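Tyrosine specific protein phosphatase, putative (Trypanosoma brucei, PDB 3M4U) probably removes phosphate from phosphotyrosine in proteins, acting as a classical protein tyrosine phosphatase of the trypanosome. Local coordinates at residues D199-L213 and Q275-V287. Numbering follows the deposited sequence.
Sequences DHGVPESAASFDELL and QRLEQYAVIYMTV
Gln-279 meets the backbone of Gly-201 where the WPD loop of the tyrosine phosphatase fold, the Trp-Pro-Asp-His run that ends in Asp-199 and His-200, passes the Q-loop and helix 277-287. In classical phosphatases of this family the WPD aspartate serves as general acid. A phosphate ion, probably from the crystallisation liquor, lies about 4 Å from the side chain of Asp-199, which places this residue beside a likely phosphate pocket.

Polar contacts hold the loop end. Gln-279 NE2 donates to Gly-201 O at 2.9 Å, in the carbonyl plane and on a lone pair. Trp-197 also donates to this oxygen. The same NE2 reaches water 1, which accepts from His-200 N as well. At the other end of the amide, OE1 takes the N-H of Gln-275, which fixes the flip of the group.

Flat groups meet next. The Arg-276 guanidinium lies 15° from the plane of the His-200 ring, and His-200 CB sits over one of its faces, 3.6 Å from NH2. Asp-199 OD1 lies over the ring of His-200. Asp-199 OD2 forms a salt bridge with Lys-131.

Apolar contacts follow along the helix. Val-282 CG2, anti to its carbonyl carbon, meets Val-202 CG1 at 3.4 Å. Val-282 CG1, anti to the backbone N (chi1 161°), turns to the Phe-209 ring.

One polar atom borders this patch: Thr-286 OG1 donates to Val-282 O and lies at the Phe-209 ring edge, in its plane, 3.4 Å from CE2.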
ATOM      1  N   ASP A 199      10.814   6.242   1.423  1.00 34.80           N
ATOM      2  CA  ASP A 199      10.910   4.901   1.965  1.00 35.68           C
ATOM      3  C   ASP A 199      11.365   4.968   3.415  1.00 34.14           C
ATOM      4  O   ASP A 199      12.213   5.785   3.761  1.00 33.56           O
ATOM      5  CB  ASP A 199      11.912   4.104   1.135  1.00 34.24           C
ATOM      6  CG  ASP A 199      11.692   2.607   1.229  1.00 32.75           C
ATOM      7  OD1 ASP A 199      10.748   2.175   1.915  1.00 29.38           O
ATOM      8  OD2 ASP A 199      12.475   1.870   0.599  1.00 35.52           O
ATOM      9  N   HIS A 200      10.788   4.110   4.251  1.00 34.52           N
ATOM     10  CA  HIS A 200      11.069   4.077   5.684  1.00 34.14           C
ATOM     11  C   HIS A 200      10.656   5.352   6.413  1.00 33.37           C
ATOM     12  O   HIS A 200      10.918   5.490   7.602  1.00 31.37           O
ATOM     13  CB  HIS A 200      12.547   3.778   5.941  1.00 29.98           C
ATOM     14  CG  HIS A 200      13.095   2.697   5.065  1.00 34.70           C
ATOM     15  ND1 HIS A 200      12.711   1.377   5.187  1.00 40.23           N
ATOM     16  CD2 HIS A 200      13.991   2.741   4.055  1.00 32.60           C
ATOM     17  CE1 HIS A 200      13.354   0.653   4.288  1.00 42.63           C
ATOM     18  NE2 HIS A 200      14.134   1.455   3.586  1.00 41.78           N
ATOM     19  N   GLY A 201      10.009   6.279   5.706  1.00 34.84           N
ATOM     20  CA  GLY A 201       9.669   7.577   6.277  1.00 30.75           C
ATOM     21  C   GLY A 201       8.180   7.870   6.388  1.00 36.14           C
ATOM     22  O   GLY A 201       7.344   6.952   6.362  1.00 29.79           O
ATOM     23  N   VAL A 202       7.856   9.159   6.517  1.00 31.44           N
ATOM     24  CA  VAL A 202       6.485   9.619   6.738  1.00 26.57           C
ATOM     25  C   VAL A 202       6.072  10.626   5.657  1.00 30.38           C
ATOM     26  O   VAL A 202       6.931  11.292   5.063  1.00 29.02           O
ATOM     27  CB  VAL A 202       6.347  10.304   8.124  1.00 34.59           C
ATOM     28  CG1 VAL A 202       6.349   9.283   9.255  1.00 28.96           C
ATOM     29  CG2 VAL A 202       7.469  11.320   8.318  1.00 34.46           C
ATOM     30  N   PRO A 203       4.755  10.747   5.406  1.00 27.19           N
ATOM     31  CA  PRO A 203       4.239  11.685   4.412  1.00 30.07           C
ATOM     32  C   PRO A 203       4.757  13.093   4.661  1.00 31.57           C
ATOM     33  O   PRO A 203       4.856  13.510   5.823  1.00 31.43           O
ATOM     34  CB  PRO A 203       2.725  11.623   4.633  1.00 32.73           C
ATOM     35  CG  PRO A 203       2.486  10.258   5.168  1.00 30.03           C
ATOM     36  CD  PRO A 203       3.667  10.000   6.065  1.00 32.73           C
ATOM     37  N   GLU A 204       5.085  13.796   3.578  1.00 29.59           N
ATOM     38  CA  GLU A 204       5.665  15.136   3.641  1.00 35.78           C
ATOM     39  C   GLU A 204       4.625  16.251   3.786  1.00 40.66           C
ATOM     40  O   GLU A 204       4.979  17.430   3.865  1.00 44.28           O
ATOM     41  CB  GLU A 204       6.568  15.392   2.428  1.00 30.28           C
ATOM     42  CG  GLU A 204       7.924  14.702   2.545  1.00 34.54           C
ATOM     43  CD  GLU A 204       8.726  14.675   1.240  1.00 37.67           C
ATOM     44  OE1 GLU A 204       9.846  14.102   1.250  1.00 38.69           O
ATOM     45  OE2 GLU A 204       8.257  15.235   0.218  1.00 35.23           O
ATOM     46  N   SER A 205       3.348  15.876   3.818  1.00 39.94           N
ATOM     47  CA  SER A 205       2.262  16.833   4.043  1.00 37.79           C
ATOM     48  C   SER A 205       0.985  16.102   4.441  1.00 40.85           C
ATOM     49  O   SER A 205       0.583  15.109   3.799  1.00 37.94           O
ATOM     50  CB  SER A 205       2.017  17.693   2.799  1.00 39.69           C
ATOM     51  OG  SER A 205       0.858  17.294   2.081  1.00 34.47           O
ATOM     52  N   ALA A 206       0.344  16.598   5.496  1.00 33.79           N
ATOM     53  CA  ALA A 206      -0.900  16.005   5.968  1.00 37.26           C
ATOM     54  C   ALA A 206      -1.986  16.001   4.889  1.00 39.93           C
ATOM     55  O   ALA A 206      -2.811  15.063   4.823  1.00 37.19           O
ATOM     56  CB  ALA A 206      -1.396  16.726   7.204  1.00 36.19           C
ATOM     57  N   ALA A 207      -1.982  17.051   4.065  1.00 31.33           N
ATOM     58  CA  ALA A 207      -3.021  17.257   3.063  1.00 34.91           C
ATOM     59  C   ALA A 207      -2.934  16.204   1.959  1.00 34.52           C
ATOM     60  O   ALA A 207      -3.962  15.716   1.479  1.00 33.83           O
ATOM     61  CB  ALA A 207      -2.947  18.690   2.476  1.00 29.85           C
ATOM     62  N   SER A 208      -1.708  15.866   1.556  1.00 33.06           N
ATOM     63  CA  SER A 208      -1.492  14.756   0.626  1.00 34.28           C
ATOM     64  C   SER A 208      -2.046  13.454   1.219  1.00 32.15           C
ATOM     65  O   SER A 208      -2.826  12.739   0.579  1.00 32.35           O
ATOM     66  CB  SER A 208      -0.007  14.598   0.304  1.00 34.12           C
ATOM     67  OG  SER A 208       0.500  15.744  -0.360  1.00 38.80           O
ATOM     68  N   PHE A 209      -1.659  13.168   2.458  1.00 33.57           N
ATOM     69  CA  PHE A 209      -2.084  11.943   3.119  1.00 32.66           C
ATOM     70  C   PHE A 209      -3.601  11.858   3.146  1.00 35.75           C
ATOM     71  O   PHE A 209      -4.184  10.805   2.869  1.00 35.83           O
ATOM     72  CB  PHE A 209      -1.519  11.873   4.535  1.00 35.41           C
ATOM     73  CG  PHE A 209      -1.570  10.497   5.138  1.00 39.35           C
ATOM     74  CD1 PHE A 209      -1.036   9.404   4.455  1.00 34.49           C
ATOM     75  CD2 PHE A 209      -2.143  10.291   6.392  1.00 37.32           C
ATOM     76  CE1 PHE A 209      -1.080   8.120   5.010  1.00 33.45           C
ATOM     77  CE2 PHE A 209      -2.190   9.009   6.952  1.00 36.08           C
ATOM     78  CZ  PHE A 209      -1.655   7.922   6.252  1.00 32.99           C
ATOM     79  N   ASP A 210      -4.228  12.984   3.474  1.00 36.04           N
ATOM     80  CA  ASP A 210      -5.679  13.075   3.548  1.00 36.81           C
ATOM     81  C   ASP A 210      -6.337  12.915   2.186  1.00 34.49           C
ATOM     82  O   ASP A 210      -7.386  12.295   2.072  1.00 35.61           O
ATOM     83  CB  ASP A 210      -6.101  14.411   4.157  1.00 36.87           C
ATOM     84  CG  ASP A 210      -5.851  14.476   5.646  1.00 45.62           C
ATOM     85  OD1 ASP A 210      -5.506  13.424   6.244  1.00 46.50           O
ATOM     86  OD2 ASP A 210      -6.009  15.583   6.219  1.00 45.99           O
ATOM     87  N   GLU A 211      -5.743  13.491   1.154  1.00 32.79           N
ATOM     88  CA  GLU A 211      -6.281  13.296  -0.175  1.00 33.85           C
ATOM     89  C   GLU A 211      -6.278  11.800  -0.512  1.00 35.59           C
ATOM     90  O   GLU A 211      -7.274  11.264  -1.015  1.00 34.92           O
ATOM     91  CB  GLU A 211      -5.507  14.115  -1.216  1.00 35.83           C
ATOM     92  CG  GLU A 211      -5.981  13.899  -2.660  1.00 38.62           C
ATOM     93  CD  GLU A 211      -7.407  14.370  -2.914  1.00 46.32           C
ATOM     94  OE1 GLU A 211      -8.076  14.845  -1.963  1.00 49.56           O
ATOM     95  OE2 GLU A 211      -7.862  14.267  -4.071  1.00 45.72           O
ATOM     96  N   LEU A 212      -5.182  11.114  -0.192  1.00 29.69           N
ATOM     97  CA  LEU A 212      -5.104   9.690  -0.501  1.00 32.65           C
ATOM     98  C   LEU A 212      -6.226   8.934   0.186  1.00 32.06           C
ATOM     99  O   LEU A 212      -6.929   8.134  -0.440  1.00 32.31           O
ATOM    100  CB  LEU A 212      -3.755   9.096  -0.096  1.00 31.08           C
ATOM    101  CG  LEU A 212      -2.545   9.619  -0.868  1.00 35.04           C
ATOM    102  CD1 LEU A 212      -1.248   9.090  -0.254  1.00 30.71           C
ATOM    103  CD2 LEU A 212      -2.665   9.249  -2.360  1.00 31.60           C
ATOM    104  N   LEU A 213      -6.384   9.184   1.478  1.00 31.72           N
ATOM    105  CA  LEU A 213      -7.413   8.507   2.252  1.00 33.71           C
ATOM    106  C   LEU A 213      -8.760   8.792   1.641  1.00 33.94           C
ATOM    107  O   LEU A 213      -9.615   7.915   1.581  1.00 39.01           O
ATOM    108  CB  LEU A 213      -7.369   8.975   3.701  1.00 29.32           C
ATOM    109  CG  LEU A 213      -6.137   8.446   4.427  1.00 31.94           C
ATOM    110  CD1 LEU A 213      -5.790   9.278   5.668  1.00 33.89           C
ATOM    111  CD2 LEU A 213      -6.318   6.954   4.778  1.00 31.55           C
ATOM    112  N   GLN A 275       6.658  -0.309   9.125  1.00 34.54           N
ATOM    113  CA  GLN A 275       8.053  -0.675   9.389  1.00 38.75           C
ATOM    114  C   GLN A 275       8.697   0.099  10.514  1.00 38.26           C
ATOM    115  O   GLN A 275       9.610  -0.400  11.151  1.00 41.51           O
ATOM    116  CB  GLN A 275       8.917  -0.503   8.142  1.00 34.28           C
ATOM    117  CG  GLN A 275       8.983  -1.714   7.239  1.00 41.82           C
ATOM    118  CD  GLN A 275       9.804  -1.453   5.981  1.00 45.88           C
ATOM    119  OE1 GLN A 275      10.411  -2.369   5.416  1.00 43.93           O
ATOM    120  NE2 GLN A 275       9.831  -0.196   5.541  1.00 42.44           N
ATOM    121  N   ARG A 276       8.241   1.326  10.737  1.00 38.94           N
ATOM    122  CA  ARG A 276       8.920   2.219  11.667  1.00 38.90           C
ATOM    123  C   ARG A 276       7.964   2.797  12.684  1.00 40.33           C
ATOM    124  O   ARG A 276       6.771   2.999  12.409  1.00 37.66           O
ATOM    125  CB  ARG A 276       9.614   3.360  10.920  1.00 36.38           C
ATOM    126  CG  ARG A 276      10.667   2.921   9.912  1.00 36.37           C
ATOM    127  CD  ARG A 276      11.933   2.443  10.580  1.00 40.79           C
ATOM    128  NE  ARG A 276      13.127   2.755   9.793  1.00 44.99           N
ATOM    129  CZ  ARG A 276      13.715   1.899   8.956  1.00 50.59           C
ATOM    130  NH1 ARG A 276      13.212   0.668   8.796  1.00 47.61           N
ATOM    131  NH2 ARG A 276      14.803   2.269   8.275  1.00 36.12           N
ATOM    132  N   LEU A 277       8.513   3.075  13.861  1.00 40.60           N
ATOM    133  CA  LEU A 277       7.773   3.721  14.930  1.00 41.75           C
ATOM    134  C   LEU A 277       7.095   4.964  14.380  1.00 34.35           C
ATOM    135  O   LEU A 277       5.902   5.175  14.580  1.00 33.36           O
ATOM    136  CB  LEU A 277       8.720   4.099  16.074  1.00 37.51           C
ATOM    137  CG  LEU A 277       8.087   4.947  17.185  1.00 42.69           C
ATOM    138  CD1 LEU A 277       6.879   4.240  17.754  1.00 36.96           C
ATOM    139  CD2 LEU A 277       9.101   5.272  18.292  1.00 42.58           C
ATOM    140  N   GLU A 278       7.874   5.770  13.674  1.00 33.46           N
ATOM    141  CA  GLU A 278       7.389   6.995  13.045  1.00 37.55           C
ATOM    142  C   GLU A 278       6.158   6.780  12.157  1.00 32.84           C
ATOM    143  O   GLU A 278       5.246   7.601  12.128  1.00 32.66           O
ATOM    144  CB  GLU A 278       8.515   7.658  12.243  1.00 31.74           C
ATOM    145  CG  GLU A 278       9.621   8.241  13.123  1.00 34.89           C
ATOM    146  CD  GLU A 278      10.671   7.208  13.595  1.00 45.85           C
ATOM    147  OE1 GLU A 278      10.643   6.023  13.176  1.00 39.37           O
ATOM    148  OE2 GLU A 278      11.545   7.601  14.397  1.00 57.63           O
ATOM    149  N   GLN A 279       6.128   5.665  11.446  1.00 36.33           N
ATOM    150  CA  GLN A 279       4.994   5.370  10.590  1.00 37.32           C
ATOM    151  C   GLN A 279       3.796   5.003  11.445  1.00 31.90           C
ATOM    152  O   GLN A 279       2.678   5.435  11.179  1.00 36.04           O
ATOM    153  CB  GLN A 279       5.353   4.265   9.586  1.00 34.37           C
ATOM    154  CG  GLN A 279       6.420   4.711   8.601  1.00 34.74           C
ATOM    155  CD  GLN A 279       6.865   3.619   7.641  1.00 34.10           C
ATOM    156  OE1 GLN A 279       6.751   2.429   7.937  1.00 35.10           O
ATOM    157  NE2 GLN A 279       7.396   4.027   6.492  1.00 27.87           N
ATOM    158  N   TYR A 280       4.046   4.203  12.472  1.00 33.95           N
ATOM    159  CA  TYR A 280       3.032   3.818  13.439  1.00 30.58           C
ATOM    160  C   TYR A 280       2.409   5.072  14.000  1.00 35.10           C
ATOM    161  O   TYR A 280       1.192   5.165  14.132  1.00 36.46           O
ATOM    162  CB  TYR A 280       3.673   3.004  14.571  1.00 37.49           C
ATOM    163  CG  TYR A 280       2.698   2.377  15.559  1.00 41.74           C
ATOM    164  CD1 TYR A 280       1.635   1.593  15.112  1.00 37.97           C
ATOM    165  CD2 TYR A 280       2.855   2.547  16.941  1.00 40.60           C
ATOM    166  CE1 TYR A 280       0.750   1.011  15.996  1.00 41.13           C
ATOM    167  CE2 TYR A 280       1.968   1.959  17.841  1.00 41.58           C
ATOM    168  CZ  TYR A 280       0.916   1.194  17.358  1.00 43.83           C
ATOM    169  OH  TYR A 280       0.021   0.600  18.219  1.00 43.43           O
ATOM    170  N   ALA A 281       3.255   6.047  14.311  1.00 35.67           N
ATOM    171  CA  ALA A 281       2.807   7.322  14.861  1.00 36.32           C
ATOM    172  C   ALA A 281       1.835   8.061  13.932  1.00 38.69           C
ATOM    173  O   ALA A 281       0.835   8.626  14.384  1.00 33.80           O
ATOM    174  CB  ALA A 281       3.997   8.195  15.181  1.00 36.71           C
ATOM    175  N   VAL A 282       2.137   8.058  12.636  1.00 36.23           N
ATOM    176  CA  VAL A 282       1.259   8.681  11.648  1.00 35.67           C
ATOM    177  C   VAL A 282      -0.192   8.208  11.803  1.00 36.05           C
ATOM    178  O   VAL A 282      -1.128   9.015  11.797  1.00 34.92           O
ATOM    179  CB  VAL A 282       1.785   8.419  10.212  1.00 36.24           C
ATOM    180  CG1 VAL A 282       0.699   8.634   9.156  1.00 31.07           C
ATOM    181  CG2 VAL A 282       2.988   9.292   9.941  1.00 35.19           C
ATOM    182  N   ILE A 283      -0.376   6.901  11.971  1.00 36.34           N
ATOM    183  CA  ILE A 283      -1.721   6.343  12.139  1.00 38.98           C
ATOM    184  C   ILE A 283      -2.426   6.920  13.371  1.00 39.97           C
ATOM    185  O   ILE A 283      -3.603   7.293  13.300  1.00 39.04           O
ATOM    186  CB  ILE A 283      -1.701   4.792  12.199  1.00 35.56           C
ATOM    187  CG1 ILE A 283      -0.906   4.235  11.020  1.00 36.97           C
ATOM    188  CG2 ILE A 283      -3.112   4.222  12.156  1.00 31.93           C
ATOM    189  CD1 ILE A 283      -0.726   2.748  11.083  1.00 35.89           C
ATOM    190  N   TYR A 284      -1.709   6.998  14.492  1.00 35.83           N
ATOM    191  CA  TYR A 284      -2.271   7.588  15.708  1.00 39.32           C
ATOM    192  C   TYR A 284      -2.604   9.041  15.484  1.00 39.02           C
ATOM    193  O   TYR A 284      -3.628   9.530  15.942  1.00 38.50           O
ATOM    194  CB  TYR A 284      -1.296   7.486  16.884  1.00 39.47           C
ATOM    195  CG  TYR A 284      -1.523   6.302  17.784  1.00 37.31           C
ATOM    196  CD1 TYR A 284      -2.682   6.197  18.547  1.00 40.88           C
ATOM    197  CD2 TYR A 284      -0.581   5.278  17.868  1.00 36.30           C
ATOM    198  CE1 TYR A 284      -2.903   5.091  19.378  1.00 40.79           C
ATOM    199  CE2 TYR A 284      -0.784   4.182  18.699  1.00 40.14           C
ATOM    200  CZ  TYR A 284      -1.944   4.101  19.460  1.00 40.23           C
ATOM    201  OH  TYR A 284      -2.152   3.015  20.285  1.00 41.10           O
ATOM    202  N   MET A 285      -1.727   9.728  14.763  1.00 39.79           N
ATOM    203  CA  MET A 285      -1.879  11.149  14.556  1.00 37.56           C
ATOM    204  C   MET A 285      -3.031  11.440  13.616  1.00 41.62           C
ATOM    205  O   MET A 285      -3.576  12.535  13.623  1.00 43.49           O
ATOM    206  CB  MET A 285      -0.601  11.740  13.993  1.00 40.66           C
ATOM    207  CG  MET A 285       0.562  11.796  14.958  1.00 42.30           C
ATOM    208  SD  MET A 285       1.970  12.532  14.090  1.00 63.31           S
ATOM    209  CE  MET A 285       3.263  12.374  15.326  1.00 65.08           C
ATOM    210  N   THR A 286      -3.384  10.462  12.789  1.00 41.09           N
ATOM    211  CA  THR A 286      -4.490  10.625  11.871  1.00 37.40           C
ATOM    212  C   THR A 286      -5.752  10.545  12.698  1.00 40.93           C
ATOM    213  O   THR A 286      -6.665  11.348  12.534  1.00 43.45           O
ATOM    214  CB  THR A 286      -4.508   9.509  10.809  1.00 38.94           C
ATOM    215  OG1 THR A 286      -3.270   9.518  10.094  1.00 38.32           O
ATOM    216  CG2 THR A 286      -5.660   9.729   9.821  1.00 41.29           C
ATOM    217  N   VAL A 287      -5.785   9.561  13.593  1.00 41.57           N
ATOM    218  CA  VAL A 287      -6.874   9.393  14.565  1.00 41.72           C
ATOM    219  C   VAL A 287      -7.069  10.600  15.490  1.00 46.62           C
ATOM    220  O   VAL A 287      -8.169  11.163  15.563  1.00 44.81           O
ATOM    221  CB  VAL A 287      -6.621   8.171  15.453  1.00 44.31           C
ATOM    222  CG1 VAL A 287      -7.669   8.089  16.570  1.00 39.59           C
ATOM    223  CG2 VAL A 287      -6.597   6.906  14.601  1.00 41.71           C
TER
HETATM  224  O   HOH W   1       8.411   2.113   4.415  1.00 30.79           O